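Local coordinates for protein probable fumarate reductase Ifc3 (Shewanella frigidimarina, PDB 1QO8) that catalyses in vitro the essentially one-way reduction of fumarate to succinate, using FAD and four covalently bound c-type hemes, and may take part in electron transport to iron(III), at residues V127-A132 / L149-P154. Residues are numbered along the deposited sequence; the frame is centred on the assembly and turned at random.
Sequences VGAGSA and LVDKAP. With FAD (flavin-adenine dinucleotide), chain G.
D151 reaches across to the backbone of A129 at the mouth of a Rossmann-type beta-alpha-beta unit, in which strand 124-127, helix 131-143 and strand 147-150 cradle the ADP half of FAD. With its CG anti to the backbone N (chi1 -171°), the carboxylate lies alongside the glycine-rich turn, and OD2 accepts the amide of A129 (N to OD2 3.0 Å) through its anti lone pair. That same OD2 takes the ribose hydroxyl O3B at 2.6 Å, while OD1 takes O2B. OD1 is gripped a second time by the amide of A153, closing an Asx turn, so two partners on each oxygen fix the carboxylate plane. Replacing D151 with an alanine removes the carboxylate and would probably leave both ribose hydroxyls and the amides of A129 and A153 without their acceptor, freeing the turn to shift. G128 N binds V150 O nearly in line with the carbonyl (C=O...N angle 172°), continuing the parallel pairing of V127 with V150. G128 must be glycine: a CB would strike ribose O4B and, at these backbone angles, jam against the carbonyl O of V127. The branched end of L149 abuts A129, CD1 and CD2 each 3.8 Å from A129 CB. K152 lays its extended chain over one face of the adenine, and V127 CG1 meets the other, 3.7 Å from N1A. A132 N, in helix 131-143, donates to FAD O1P at 2.8 Å.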
loop_
_atom_site.group_PDB
_atom_site.type_symbol
_atom_site.label_atom_id
_atom_site.label_comp_id
_atom_site.label_asym_id
_atom_site.label_seq_id
_atom_site.Cartn_x
_atom_site.Cartn_y
_atom_site.Cartn_z
ATOM N N VAL A 127 13.031 -11.490 -15.865
ATOM C CA VAL A 127 13.703 -11.255 -14.597
ATOM C C VAL A 127 13.144 -12.240 -13.529
ATOM O O VAL A 127 11.994 -12.067 -13.138
ATOM C CB VAL A 127 13.418 -9.810 -14.143
ATOM C CG1 VAL A 127 14.136 -9.438 -12.878
ATOM C CG2 VAL A 127 13.677 -8.860 -15.339
ATOM N N GLY A 128 13.946 -13.264 -13.186
ATOM C CA GLY A 128 13.491 -14.194 -12.122
ATOM C C GLY A 128 13.277 -15.553 -12.757
ATOM O O GLY A 128 12.473 -15.754 -13.642
ATOM N N ALA A 129 14.003 -16.544 -12.286
ATOM C CA ALA A 129 13.836 -17.906 -12.810
ATOM C C ALA A 129 13.227 -18.798 -11.746
ATOM O O ALA A 129 13.800 -19.812 -11.323
ATOM C CB ALA A 129 15.202 -18.442 -13.225
ATOM N N GLY A 130 12.036 -18.462 -11.252
ATOM C CA GLY A 130 11.297 -19.485 -10.447
ATOM C C GLY A 130 10.321 -20.061 -11.457
ATOM O O GLY A 130 10.687 -19.948 -12.652
ATOM N N SER A 131 9.129 -20.518 -11.107
ATOM C CA SER A 131 8.290 -21.187 -12.089
ATOM C C SER A 131 7.787 -20.194 -13.110
ATOM O O SER A 131 7.632 -20.507 -14.292
ATOM C CB SER A 131 7.126 -21.895 -11.340
ATOM O OG SER A 131 6.205 -22.459 -12.290
ATOM N N ALA A 132 7.313 -19.011 -12.626
ATOM C CA ALA A 132 6.749 -18.036 -13.568
ATOM C C ALA A 132 7.807 -17.566 -14.584
ATOM O O ALA A 132 7.482 -17.569 -15.779
ATOM C CB ALA A 132 6.115 -16.816 -12.886
ATOM N N LEU A 149 17.474 -14.798 -19.548
ATOM C CA LEU A 149 16.717 -15.163 -18.337
ATOM C C LEU A 149 17.680 -14.779 -17.235
ATOM O O LEU A 149 18.763 -15.400 -17.372
ATOM C CB LEU A 149 16.401 -16.660 -18.230
ATOM C CG LEU A 149 15.872 -17.199 -16.890
ATOM C CD1 LEU A 149 14.657 -16.366 -16.408
ATOM C CD2 LEU A 149 15.422 -18.667 -17.028
ATOM N N VAL A 150 17.365 -13.929 -16.280
ATOM C CA VAL A 150 18.341 -13.622 -15.238
ATOM C C VAL A 150 17.824 -13.968 -13.835
ATOM O O VAL A 150 16.621 -13.846 -13.563
ATOM C CB VAL A 150 18.762 -12.139 -15.211
ATOM C CG1 VAL A 150 19.398 -11.678 -16.543
ATOM C CG2 VAL A 150 17.572 -11.199 -14.988
ATOM N N ASP A 151 18.745 -14.348 -12.897
ATOM C CA ASP A 151 18.207 -14.553 -11.544
ATOM C C ASP A 151 19.240 -14.007 -10.596
ATOM O O ASP A 151 20.395 -14.316 -10.828
ATOM C CB ASP A 151 17.928 -16.049 -11.240
ATOM C CG ASP A 151 17.157 -16.197 -9.926
ATOM O OD1 ASP A 151 17.713 -15.986 -8.856
ATOM O OD2 ASP A 151 15.949 -16.553 -10.048
ATOM N N LYS A 152 18.870 -13.321 -9.499
ATOM C CA LYS A 152 19.913 -12.771 -8.628
ATOM C C LYS A 152 20.531 -13.807 -7.701
ATOM O O LYS A 152 21.469 -13.422 -6.971
ATOM C CB LYS A 152 19.334 -11.617 -7.792
ATOM C CG LYS A 152 18.253 -12.190 -6.779
ATOM C CD LYS A 152 17.689 -11.036 -5.937
ATOM C CE LYS A 152 16.359 -11.519 -5.151
ATOM N NZ LYS A 152 16.243 -10.450 -4.061
ATOM N N ALA A 153 19.889 -14.966 -7.594
ATOM C CA ALA A 153 20.345 -15.930 -6.576
ATOM C C ALA A 153 21.453 -16.842 -7.163
ATOM O O ALA A 153 21.601 -16.923 -8.394
ATOM C CB ALA A 153 19.143 -16.818 -6.196
ATOM N N PRO A 154 22.071 -17.614 -6.300
ATOM C CA PRO A 154 23.117 -18.569 -6.599
ATOM C C PRO A 154 22.704 -19.704 -7.551
ATOM O O PRO A 154 23.411 -20.368 -8.270
ATOM C CB PRO A 154 23.482 -19.154 -5.244
ATOM C CG PRO A 154 22.877 -18.300 -4.193
ATOM C CD PRO A 154 22.057 -17.228 -4.832
HETATM P PA FAD G . 9.557 -17.485 -7.199
HETATM O O1A FAD G . 9.501 -18.969 -7.391
HETATM O O2A FAD G . 9.876 -16.949 -5.996
HETATM O O5B FAD G . 10.873 -17.125 -7.980
HETATM C C5B FAD G . 11.291 -15.726 -8.261
HETATM C C4B FAD G . 12.786 -15.771 -8.858
HETATM O O4B FAD G . 13.098 -14.314 -9.104
HETATM C C3B FAD G . 13.824 -16.173 -7.759
HETATM O O3B FAD G . 14.597 -17.272 -7.943
HETATM C C2B FAD G . 14.458 -14.815 -7.283
HETATM O O2B FAD G . 15.834 -14.904 -6.840
HETATM C C1B FAD G . 14.467 -14.094 -8.578
HETATM N N9A FAD G . 14.509 -12.633 -8.426
HETATM C C8A FAD G . 13.900 -11.853 -7.476
HETATM N N7A FAD G . 14.247 -10.599 -7.567
HETATM C C5A FAD G . 15.134 -10.528 -8.638
HETATM C C6A FAD G . 15.939 -9.445 -9.195
HETATM N N6A FAD G . 15.911 -8.215 -8.762
HETATM N N1A FAD G . 16.679 -9.799 -10.276
HETATM C C2A FAD G . 16.809 -11.095 -10.720
HETATM N N3A FAD G . 16.117 -12.156 -10.248
HETATM C C4A FAD G . 15.330 -11.796 -9.198
HETATM N N1 FAD G . 1.567 -22.486 -3.851
HETATM C C2 FAD G . 0.826 -23.381 -4.448
HETATM O O2 FAD G . -0.037 -23.201 -5.243
HETATM N N3 FAD G . 0.973 -24.780 -4.205
HETATM C C4 FAD G . 1.970 -25.127 -3.299
HETATM O O4 FAD G . 2.119 -26.280 -3.008
HETATM C C4X FAD G . 2.739 -24.100 -2.601
HETATM N N5 FAD G . 3.651 -24.449 -1.681
HETATM C C5X FAD G . 4.429 -23.516 -1.083
HETATM C C6 FAD G . 5.374 -23.951 -0.144
HETATM C C7 FAD G . 6.184 -23.029 0.474
HETATM C C7M FAD G . 7.218 -23.412 1.484
HETATM C C8 FAD G . 6.058 -21.643 0.099
HETATM C C8M FAD G . 6.985 -20.638 0.712
HETATM C C9 FAD G . 5.156 -21.219 -0.843
HETATM C C9A FAD G . 4.323 -22.121 -1.460
HETATM N N10 FAD G . 3.336 -21.802 -2.415
HETATM C C10 FAD G . 2.553 -22.732 -2.983
HETATM C "C1'" FAD G . 3.395 -20.487 -3.127
HETATM C "C2'" FAD G . 4.028 -20.683 -4.546
HETATM O "O2'" FAD G . 5.104 -21.635 -4.248
HETATM C "C3'" FAD G . 4.769 -19.357 -4.850
HETATM O "O3'" FAD G . 3.853 -18.255 -4.858
HETATM C "C4'" FAD G . 5.104 -19.378 -6.379
HETATM O "O4'" FAD G . 6.086 -20.452 -6.499
HETATM C "C5'" FAD G . 5.850 -18.027 -6.671
HETATM O "O5'" FAD G . 6.508 -18.288 -8.064
HETATM P P FAD G . 7.241 -17.181 -8.845
HETATM O O1P FAD G . 7.666 -17.849 -10.132
HETATM O O2P FAD G . 6.335 -16.121 -8.846
HETATM O O3P FAD G . 8.302 -16.782 -7.942
#